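Local coordinates for lipoprotein (Klebsiella pneumoniae subsp. pneumoniae, PDB 4HWM) that is of unknown function but belongs to the YedD-like family of bacterial lipoproteins and folds as an antiparallel beta barrel carrying one helix, at residues Ala22-Thr27 against Ser42-Lys47; Ile61-Lys66 against Thr78-Ile83; Val12-Ala17 against Glu48-Asp53. All coordinates share one frame; numbering follows the deposited sequence. Where two conformers were deposited one is given.

Contact 1: residues Ala22-Thr27 against Ser42-Lys47; sequences AGFWQT and SLIVTK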
loop_
_atom_site.group_PDB
_atom_site.type_symbol
_atom_site.label_atom_id
_atom_site.label_comp_id
_atom_site.label_asym_id
_atom_site.label_seq_id
_atom_site.Cartn_x
_atom_site.Cartn_y
_atom_site.Cartn_z
ATOM N N ALA A 22 3.495 -7.377 6.579
ATOM C CA ALA A 22 4.549 -7.085 5.621
ATOM C C ALA A 22 4.406 -8.002 4.422
ATOM O O ALA A 22 4.198 -9.211 4.553
ATOM C CB ALA A 22 5.936 -7.213 6.264
ATOM N N GLY A 23 4.508 -7.423 3.229
ATOM C CA GLY A 23 4.356 -8.207 2.005
ATOM C C GLY A 23 3.912 -7.355 0.838
ATOM O O GLY A 23 3.919 -6.142 0.901
ATOM N N PHE A 24 3.579 -8.066 -0.220
ATOM C CA PHE A 24 2.914 -7.527 -1.394
ATOM C C PHE A 24 1.444 -7.950 -1.358
ATOM O O PHE A 24 1.135 -9.111 -1.116
ATOM C CB PHE A 24 3.511 -8.084 -2.680
ATOM C CG PHE A 24 4.971 -7.793 -2.888
ATOM C CD1 PHE A 24 5.488 -6.546 -2.694
ATOM C CD2 PHE A 24 5.812 -8.789 -3.341
ATOM C CE1 PHE A 24 6.829 -6.283 -2.943
ATOM C CE2 PHE A 24 7.151 -8.549 -3.575
ATOM C CZ PHE A 24 7.665 -7.289 -3.386
ATOM N N TRP A 25 0.561 -6.992 -1.636
ATOM C CA TRP A 25 -0.873 -7.208 -1.636
ATOM C C TRP A 25 -1.423 -6.705 -2.958
ATOM O O TRP A 25 -1.023 -5.631 -3.393
ATOM C CB TRP A 25 -1.467 -6.431 -0.457
ATOM C CG TRP A 25 -0.920 -6.879 0.849
ATOM C CD1 TRP A 25 0.179 -6.388 1.500
ATOM C CD2 TRP A 25 -1.430 -7.931 1.661
ATOM N NE1 TRP A 25 0.390 -7.082 2.660
ATOM C CE2 TRP A 25 -0.589 -8.025 2.794
ATOM C CE3 TRP A 25 -2.520 -8.797 1.559
ATOM C CZ2 TRP A 25 -0.795 -8.967 3.790
ATOM C CZ3 TRP A 25 -2.743 -9.712 2.596
ATOM C CH2 TRP A 25 -1.871 -9.789 3.672
ATOM N N GLN A 26 -2.338 -7.441 -3.578
ATOM C CA GLN A 26 -2.870 -7.058 -4.895
ATOM C C GLN A 26 -4.313 -7.503 -5.006
ATOM O O GLN A 26 -4.681 -8.580 -4.553
ATOM C CB GLN A 26 -2.051 -7.684 -6.044
ATOM C CG GLN A 26 -2.458 -7.195 -7.433
ATOM C CD GLN A 26 -1.447 -7.525 -8.515
ATOM O OE1 GLN A 26 -0.565 -6.725 -8.818
ATOM N NE2 GLN A 26 -1.575 -8.701 -9.105
ATOM N N THR A 27 -5.130 -6.676 -5.636
ATOM C CA THR A 27 -6.516 -7.049 -5.928
ATOM C C THR A 27 -6.498 -8.223 -6.932
ATOM O O THR A 27 -5.723 -8.227 -7.885
ATOM C CB THR A 27 -7.300 -5.843 -6.498
ATOM O OG1 THR A 27 -6.632 -5.345 -7.657
ATOM C CG2 THR A 27 -7.464 -4.740 -5.459
ATOM N N SER A 42 -2.503 -2.336 -5.813
ATOM C CA SER A 42 -1.468 -3.054 -5.071
ATOM C C SER A 42 -0.999 -2.205 -3.893
ATOM O O SER A 42 -0.991 -0.973 -3.954
ATOM C CB SER A 42 -0.260 -3.332 -5.978
ATOM O OG SER A 42 -0.618 -4.092 -7.112
ATOM N N LEU A 43 -0.566 -2.891 -2.844
ATOM C CA LEU A 43 0.016 -2.228 -1.678
ATOM C C LEU A 43 1.249 -3.022 -1.267
ATOM O O LEU A 43 1.158 -4.212 -1.028
ATOM C CB LEU A 43 -0.968 -2.182 -0.495
ATOM C CG LEU A 43 -0.510 -1.370 0.727
ATOM C CD1 LEU A 43 -0.406 0.113 0.425
ATOM C CD2 LEU A 43 -1.481 -1.634 1.905
ATOM N N ILE A 44 2.386 -2.339 -1.194
ATOM C CA ILE A 44 3.619 -2.889 -0.604
ATOM C C ILE A 44 3.694 -2.420 0.837
ATOM O O ILE A 44 3.454 -1.251 1.111
ATOM C CB ILE A 44 4.899 -2.416 -1.356
ATOM C CG1 ILE A 44 4.780 -2.702 -2.864
ATOM C CG2 ILE A 44 6.162 -2.998 -0.700
ATOM C CD1 ILE A 44 5.990 -2.264 -3.682
ATOM N N VAL A 45 3.997 -3.354 1.747
ATOM C CA VAL A 45 4.251 -2.991 3.142
ATOM C C VAL A 45 5.588 -3.619 3.516
ATOM O O VAL A 45 5.724 -4.844 3.467
ATOM C CB VAL A 45 3.145 -3.492 4.095
ATOM C CG1 VAL A 45 3.462 -3.108 5.556
ATOM C CG2 VAL A 45 1.774 -2.957 3.694
ATOM N N THR A 46 6.586 -2.806 3.829
ATOM C CA THR A 46 7.898 -3.353 4.247
ATOM C C THR A 46 7.850 -3.661 5.746
ATOM O O THR A 46 6.984 -3.146 6.478
ATOM C CB THR A 46 9.060 -2.419 3.971
ATOM O OG1 THR A 46 9.028 -1.336 4.902
ATOM C CG2 THR A 46 9.044 -1.905 2.514
ATOM N N LYS A 47 8.828 -4.437 6.215
ATOM C CA LYS A 47 8.832 -4.771 7.641
ATOM C C LYS A 47 8.959 -3.511 8.507
ATOM O O LYS A 47 8.351 -3.441 9.584
ATOM C CB LYS A 47 9.889 -5.840 7.988
ATOM C CG LYS A 47 11.352 -5.405 7.905
ATOM C CD LYS A 47 12.291 -6.496 8.479
ATOM C CE LYS A 47 13.737 -6.033 8.509
ATOM N NZ LYS A 47 14.277 -5.628 7.168
#
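Gly23, Phe24, Trp25 and Gln26 pair in turn with Val45, Ile44, Leu43 and Ser42. The two short strands run antiparallel, at 168°, and are neighbours in the wall of a beta barrel. Gly23 with Val45 and Trp25 with Leu43 are the hydrogen-bonded pairs. Gly23 N reaches Val45 O at 2.9 Å, and Val45 N returns to Gly23 O. Trp25 N meets Leu43 O, and Leu43 N meets Trp25 O at 2.8 Å. The backbone angles of Gly23 lie in a region that suits glycine alone.

Trp25 carries its indole on the same face as Leu43 and Val45. Its CB lies 4.3 Å from Leu43 CB and 3.5 Å from Leu43 O. The first torsion, -60°, sets CG beside the backbone N and anti to the carbonyl carbon. This brings CD1, at the edge of the pyrrole ring, to the partner strand. CD1 meets Leu43 O in the ring plane at 3.5 Å. The same CD1 is 4.4 Å from Val45 CG2, which approaches obliquely. Beyond it, NE1 donates to Leu21 O.

The other face holds Phe24, Ile44, Gln26 and Ser42. Phe24 and Ile44 lie side by side and point the same way. Ile44 CG1 touches the ring edge at Phe24 CD1, 3.9 Å away. Ser42 OG lies 3.1 Å from Gln26 OE1, at best a weak hydrogen bond, as the hydroxyl has another acceptor within reach.

Strand 23-26 is also bonded to strand 98-103, through Phe24 with Val103 and Gln26 with Ser101. On the Trp25 face, Ile93 touches both Trp25 and Leu43. On the Ile44 face, helix 108-118 brings Trp114 against Ile44 and Cys110 against Ser42.

Contact 2: residues Ile61-Lys66 against Thr78-Ile83; sequences IAQPGK and TASLDI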
loop_
_atom_site.group_PDB
_atom_site.type_symbol
_atom_site.label_atom_id
_atom_site.label_comp_id
_atom_site.label_asym_id
_atom_site.label_seq_id
_atom_site.Cartn_x
_atom_site.Cartn_y
_atom_site.Cartn_z
ATOM N N ILE A 61 -1.104 5.237 -11.063
ATOM C CA ILE A 61 -0.946 6.224 -10.017
ATOM C C ILE A 61 -0.339 5.481 -8.838
ATOM O O ILE A 61 -0.905 4.504 -8.362
ATOM C CB ILE A 61 -2.265 6.951 -9.648
ATOM C CG1 ILE A 61 -2.025 7.906 -8.471
ATOM C CG2 ILE A 61 -3.394 6.001 -9.329
ATOM C CD1 ILE A 61 -3.028 9.028 -8.389
ATOM N N ALA A 62 0.829 5.926 -8.414
ATOM C CA ALA A 62 1.535 5.284 -7.331
ATOM C C ALA A 62 2.027 6.322 -6.311
ATOM O O ALA A 62 2.443 7.425 -6.683
ATOM C CB ALA A 62 2.691 4.485 -7.895
ATOM N N GLN A 63 1.947 5.968 -5.033
ATOM C CA GLN A 63 2.289 6.887 -3.946
ATOM C C GLN A 63 2.968 6.158 -2.815
ATOM O O GLN A 63 2.395 5.229 -2.266
ATOM C CB GLN A 63 1.035 7.540 -3.361
ATOM C CG GLN A 63 0.150 8.271 -4.391
ATOM C CD GLN A 63 -1.212 8.498 -3.831
ATOM O OE1 GLN A 63 -2.199 7.959 -4.345
ATOM N NE2 GLN A 63 -1.277 9.205 -2.710
ATOM N N PRO A 64 4.179 6.602 -2.443
ATOM C CA PRO A 64 4.790 6.092 -1.225
ATOM C C PRO A 64 3.989 6.524 0.017
ATOM O O PRO A 64 3.257 7.511 -0.009
ATOM C CB PRO A 64 6.197 6.711 -1.259
ATOM C CG PRO A 64 6.467 6.936 -2.776
ATOM C CD PRO A 64 5.113 7.412 -3.252
ATOM N N GLY A 65 4.155 5.803 1.123
ATOM C CA GLY A 65 3.539 6.156 2.389
ATOM C C GLY A 65 4.248 5.485 3.560
ATOM O O GLY A 65 5.304 4.884 3.394
ATOM N N LYS A 66 3.621 5.606 4.717
ATOM C CA LYS A 66 4.134 5.064 5.965
ATOM C C LYS A 66 2.992 4.516 6.769
ATOM O O LYS A 66 1.957 5.146 6.839
ATOM C CB LYS A 66 4.744 6.180 6.852
ATOM C CG LYS A 66 5.915 6.864 6.300
ATOM C CD LYS A 66 6.326 8.044 7.170
ATOM C CE LYS A 66 7.464 8.825 6.599
ATOM N NZ LYS A 66 7.673 10.065 7.448
ATOM N N THR A 78 -0.202 8.319 3.279
ATOM C CA THR A 78 0.576 8.538 2.061
ATOM C C THR A 78 1.341 9.826 2.168
ATOM O O THR A 78 1.021 10.672 3.005
ATOM C CB THR A 78 -0.282 8.625 0.797
ATOM O OG1 THR A 78 -1.087 9.804 0.875
ATOM C CG2 THR A 78 -1.129 7.415 0.602
ATOM N N ALA A 79 2.292 10.016 1.246
ATOM C CA ALA A 79 3.136 11.216 1.212
ATOM C C ALA A 79 2.332 12.506 0.979
ATOM O O ALA A 79 2.834 13.590 1.247
ATOM C CB ALA A 79 4.254 11.061 0.176
ATOM N N SER A 80 1.095 12.364 0.476
ATOM C CA SER A 80 0.148 13.487 0.341
ATOM C C SER A 80 -0.803 13.608 1.530
ATOM O O SER A 80 -1.728 14.420 1.505
ATOM C CB SER A 80 -0.674 13.318 -0.934
ATOM O OG SER A 80 0.176 13.179 -2.046
ATOM N N LEU A 81 -0.587 12.787 2.560
ATOM C CA LEU A 81 -1.367 12.776 3.804
ATOM C C LEU A 81 -2.806 12.242 3.660
ATOM O O LEU A 81 -3.685 12.552 4.461
ATOM C CB LEU A 81 -1.322 14.129 4.532
ATOM C CG LEU A 81 -0.010 14.568 5.182
ATOM C CD1 LEU A 81 -0.198 15.940 5.855
ATOM C CD2 LEU A 81 0.514 13.544 6.191
ATOM N N ASP A 82 -3.031 11.375 2.678
ATOM C CA ASP A 82 -4.225 10.528 2.708
ATOM C C ASP A 82 -3.992 9.520 3.852
ATOM O O ASP A 82 -2.869 9.037 4.026
ATOM C CB ASP A 82 -4.445 9.779 1.388
ATOM C CG ASP A 82 -4.321 10.664 0.160
ATOM O OD1 ASP A 82 -5.079 11.666 0.058
ATOM O OD2 ASP A 82 -3.469 10.334 -0.714
ATOM N N ILE A 83 -5.036 9.238 4.623
ATOM C CA ILE A 83 -4.977 8.293 5.746
ATOM C C ILE A 83 -6.015 7.193 5.551
ATOM O O ILE A 83 -7.201 7.470 5.449
ATOM C CB ILE A 83 -5.169 9.022 7.082
ATOM C CG1 ILE A 83 -4.013 10.003 7.310
ATOM C CG2 ILE A 83 -5.206 8.058 8.237
ATOM C CD1 ILE A 83 -4.142 10.835 8.598
#
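Gln63 and Pro64 of strand 60-70 grip the tip of the next beta hairpin, where strand 73-78 turns into strand 83-89. The tip is a type I turn from Thr78 to Leu81. Leu81 has a left-handed backbone, and with Asp82 it forms a G1 beta bulge.

Gln63 sends its extended side chain across to the turn. NE2 donates to Asp82 OD2 at 3.2 Å, with an N-H...O angle of 152°. Asp82 OD2 lies in the amide plane of Gln63, and NE2 approaches it nearly in line with the CG-OD2 bond. Amide and carboxylate planes stand 83° apart.

Pro64 has no N-H, but its carbonyl faces the turn. Pro64 O accepts Ala79 N at 3.0 Å, and Ala79 CB lies 3.7 Å from the same oxygen.

Gly65 pairs with Thr78 as an antiparallel non-hydrogen-bonded pair. The two CA atoms are only 3.8 Å apart, a close approach that a residue without a side chain permits. On its other side Gly65 bonds to Thr51 of strand 50-56.

Thr78 helps to position the acceptor of Gln63. Its OG1 takes Asp82 N at 3.1 Å and donates to Asp82 OD2 at 2.9 Å, from above the carboxylate plane.

Contact 3: residues Val12-Ala17 against Glu48-Asp53; sequences VVKAPA and EGDTFD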
loop_
_atom_site.group_PDB
_atom_site.type_symbol
_atom_site.label_atom_id
_atom_site.label_comp_id
_atom_site.label_asym_id
_atom_site.label_seq_id
_atom_site.Cartn_x
_atom_site.Cartn_y
_atom_site.Cartn_z
ATOM N N VAL A 12 5.812 12.284 10.667
ATOM C CA VAL A 12 5.003 11.129 11.023
ATOM C C VAL A 12 5.901 10.019 11.484
ATOM O O VAL A 12 6.913 9.714 10.846
ATOM C CB VAL A 12 4.149 10.606 9.840
ATOM C CG1 VAL A 12 3.616 9.187 10.143
ATOM C CG2 VAL A 12 3.030 11.564 9.561
ATOM N N VAL A 13 5.488 9.441 12.624
ATOM C CA VAL A 13 6.156 8.323 13.271
ATOM C C VAL A 13 5.777 7.004 12.570
ATOM O O VAL A 13 4.628 6.546 12.621
ATOM C CB VAL A 13 5.794 8.260 14.772
ATOM C CG1 VAL A 13 6.412 7.011 15.440
ATOM C CG2 VAL A 13 6.249 9.552 15.473
ATOM N N LYS A 14 6.750 6.462 11.865
ATOM C CA LYS A 14 6.540 5.281 11.005
ATOM C C LYS A 14 6.456 4.042 11.881
ATOM O O LYS A 14 7.395 3.746 12.624
ATOM C CB LYS A 14 7.695 5.163 10.057
ATOM C CG LYS A 14 7.580 4.024 9.105
ATOM C CD LYS A 14 8.701 4.032 8.033
ATOM C CE LYS A 14 10.057 3.573 8.522
ATOM N NZ LYS A 14 11.169 3.786 7.541
ATOM N N ALA A 15 5.331 3.331 11.798
ATOM C CA ALA A 15 5.096 2.139 12.626
ATOM C C ALA A 15 5.631 0.900 11.903
ATOM O O ALA A 15 5.314 0.675 10.738
ATOM C CB ALA A 15 3.610 1.957 12.910
ATOM N N PRO A 16 6.388 0.030 12.605
ATOM C CA PRO A 16 6.731 -1.252 12.039
ATOM C C PRO A 16 5.491 -2.079 11.704
ATOM O O PRO A 16 4.461 -1.953 12.368
ATOM C CB PRO A 16 7.548 -1.940 13.150
ATOM C CG PRO A 16 8.061 -0.812 13.976
ATOM C CD PRO A 16 6.994 0.219 13.944
ATOM N N ALA A 17 5.565 -2.865 10.642
ATOM C CA ALA A 17 4.427 -3.686 10.257
ATOM C C ALA A 17 4.122 -4.699 11.367
ATOM O O ALA A 17 5.032 -5.424 11.790
ATOM C CB ALA A 17 4.739 -4.415 8.978
ATOM N N GLU A 48 9.695 -2.516 8.035
ATOM C CA GLU A 48 9.884 -1.266 8.769
ATOM C C GLU A 48 8.678 -0.333 8.720
ATOM O O GLU A 48 8.643 0.672 9.443
ATOM C CB GLU A 48 11.128 -0.538 8.229
ATOM C CG GLU A 48 12.432 -1.312 8.452
ATOM C CD GLU A 48 12.750 -2.333 7.369
ATOM O OE1 GLU A 48 12.014 -2.417 6.352
ATOM O OE2 GLU A 48 13.753 -3.072 7.533
ATOM N N GLY A 49 7.680 -0.640 7.878
ATOM C CA GLY A 49 6.488 0.195 7.811
ATOM C C GLY A 49 6.466 1.198 6.686
ATOM O O GLY A 49 5.587 2.049 6.661
ATOM N N ASP A 50 7.395 1.113 5.734
ATOM C CA ASP A 50 7.254 1.905 4.509
ATOM C C ASP A 50 6.209 1.214 3.623
ATOM O O ASP A 50 6.079 -0.006 3.627
ATOM C CB ASP A 50 8.553 2.045 3.773
ATOM C CG ASP A 50 9.552 2.898 4.504
ATOM O OD1 ASP A 50 9.406 4.121 4.518
ATOM O OD2 ASP A 50 10.498 2.338 5.101
ATOM N N THR A 51 5.453 2.015 2.880
ATOM C CA THR A 51 4.432 1.480 2.019
ATOM C C THR A 51 4.489 2.064 0.628
ATOM O O THR A 51 5.125 3.103 0.391
ATOM C CB THR A 51 3.048 1.747 2.599
ATOM O OG1 THR A 51 2.781 3.147 2.515
ATOM C CG2 THR A 51 2.913 1.224 4.073
ATOM N N PHE A 52 3.758 1.421 -0.272
ATOM C CA PHE A 52 3.635 1.903 -1.649
ATOM C C PHE A 52 2.292 1.480 -2.180
ATOM O O PHE A 52 1.992 0.275 -2.209
ATOM C CB PHE A 52 4.755 1.297 -2.502
ATOM C CG PHE A 52 5.004 2.003 -3.812
ATOM C CD1 PHE A 52 5.462 3.304 -3.829
ATOM C CD2 PHE A 52 4.784 1.359 -5.018
ATOM C CE1 PHE A 52 5.744 3.928 -5.039
ATOM C CE2 PHE A 52 5.033 1.984 -6.214
ATOM C CZ PHE A 52 5.482 3.277 -6.228
ATOM N N ASP A 53 1.488 2.466 -2.576
ATOM C CA ASP A 53 0.094 2.254 -3.026
ATOM C C ASP A 53 0.117 2.504 -4.528
ATOM O O ASP A 53 0.388 3.636 -4.925
ATOM C CB ASP A 53 -0.804 3.243 -2.269
ATOM C CG ASP A 53 -2.261 3.214 -2.707
ATOM O OD1 ASP A 53 -2.552 2.876 -3.861
ATOM O OD2 ASP A 53 -3.103 3.571 -1.870
#
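Pro16 and Gly49 bring their backbones together, CA to CA 4.5 Å, where the N-terminal loop passes the turn of the beta hairpin made by strands 40-45 and 50-56. Ala15 O points at Gly49 CA, 3.2 Å away, in a CA-H...O contact. Gly49, with no side chain, lets Ala15 O come this close, and its backbone angles are ones that call for glycine. Leu67 of strand 60-70 is bonded to the backbones of both Ala15 and Gly49. Ala17 N is bonded to Lys47 O, within the turn.

Lys14 is the side chain that reaches over the turn. It leaves with CG anti to the backbone N, and CG lies 3.5 Å from Glu48 O. The chain then bends at chi3, 76°, which swings its end round toward Asp50. On the way CD passes Asp50 OD1 at 3.6 Å, and CE sits 3.4 Å from Glu48 O. The backbone N of Asp50 is held by Thr46 OG1 within the hairpin. The carboxylate of Glu48 stays farther off, OE1 being 6.4 Å from Lys14 NZ. The salt bridge itself joins Lys14 NZ to Asp50 OD2 at 2.9 Å, on the syn side and 31° out of the carboxylate plane.

Overall arrangement
From the N terminus, the chain first lays down 12-17, which waits for 48-53 to complete contact 3. Contact 1 falls within that span: 22-27 and 42-47 pair as the first two strands of the barrel before contact 3 is complete. Contact 2 follows in series, when the turn 78-83 comes back to 61-66. No contacts cross. Strand 50-56 links all three, bonding to strand 40-45 through Ile44 N and Phe52 O and to strand 60-70 through Gln63 N and Asp53 O. Together they join strand 23-26 to strand 40-45, fasten the N-terminal loop to the turn before strand 50-56, and hold the turn after strand 73-78 against strand 60-70, all on one barrel.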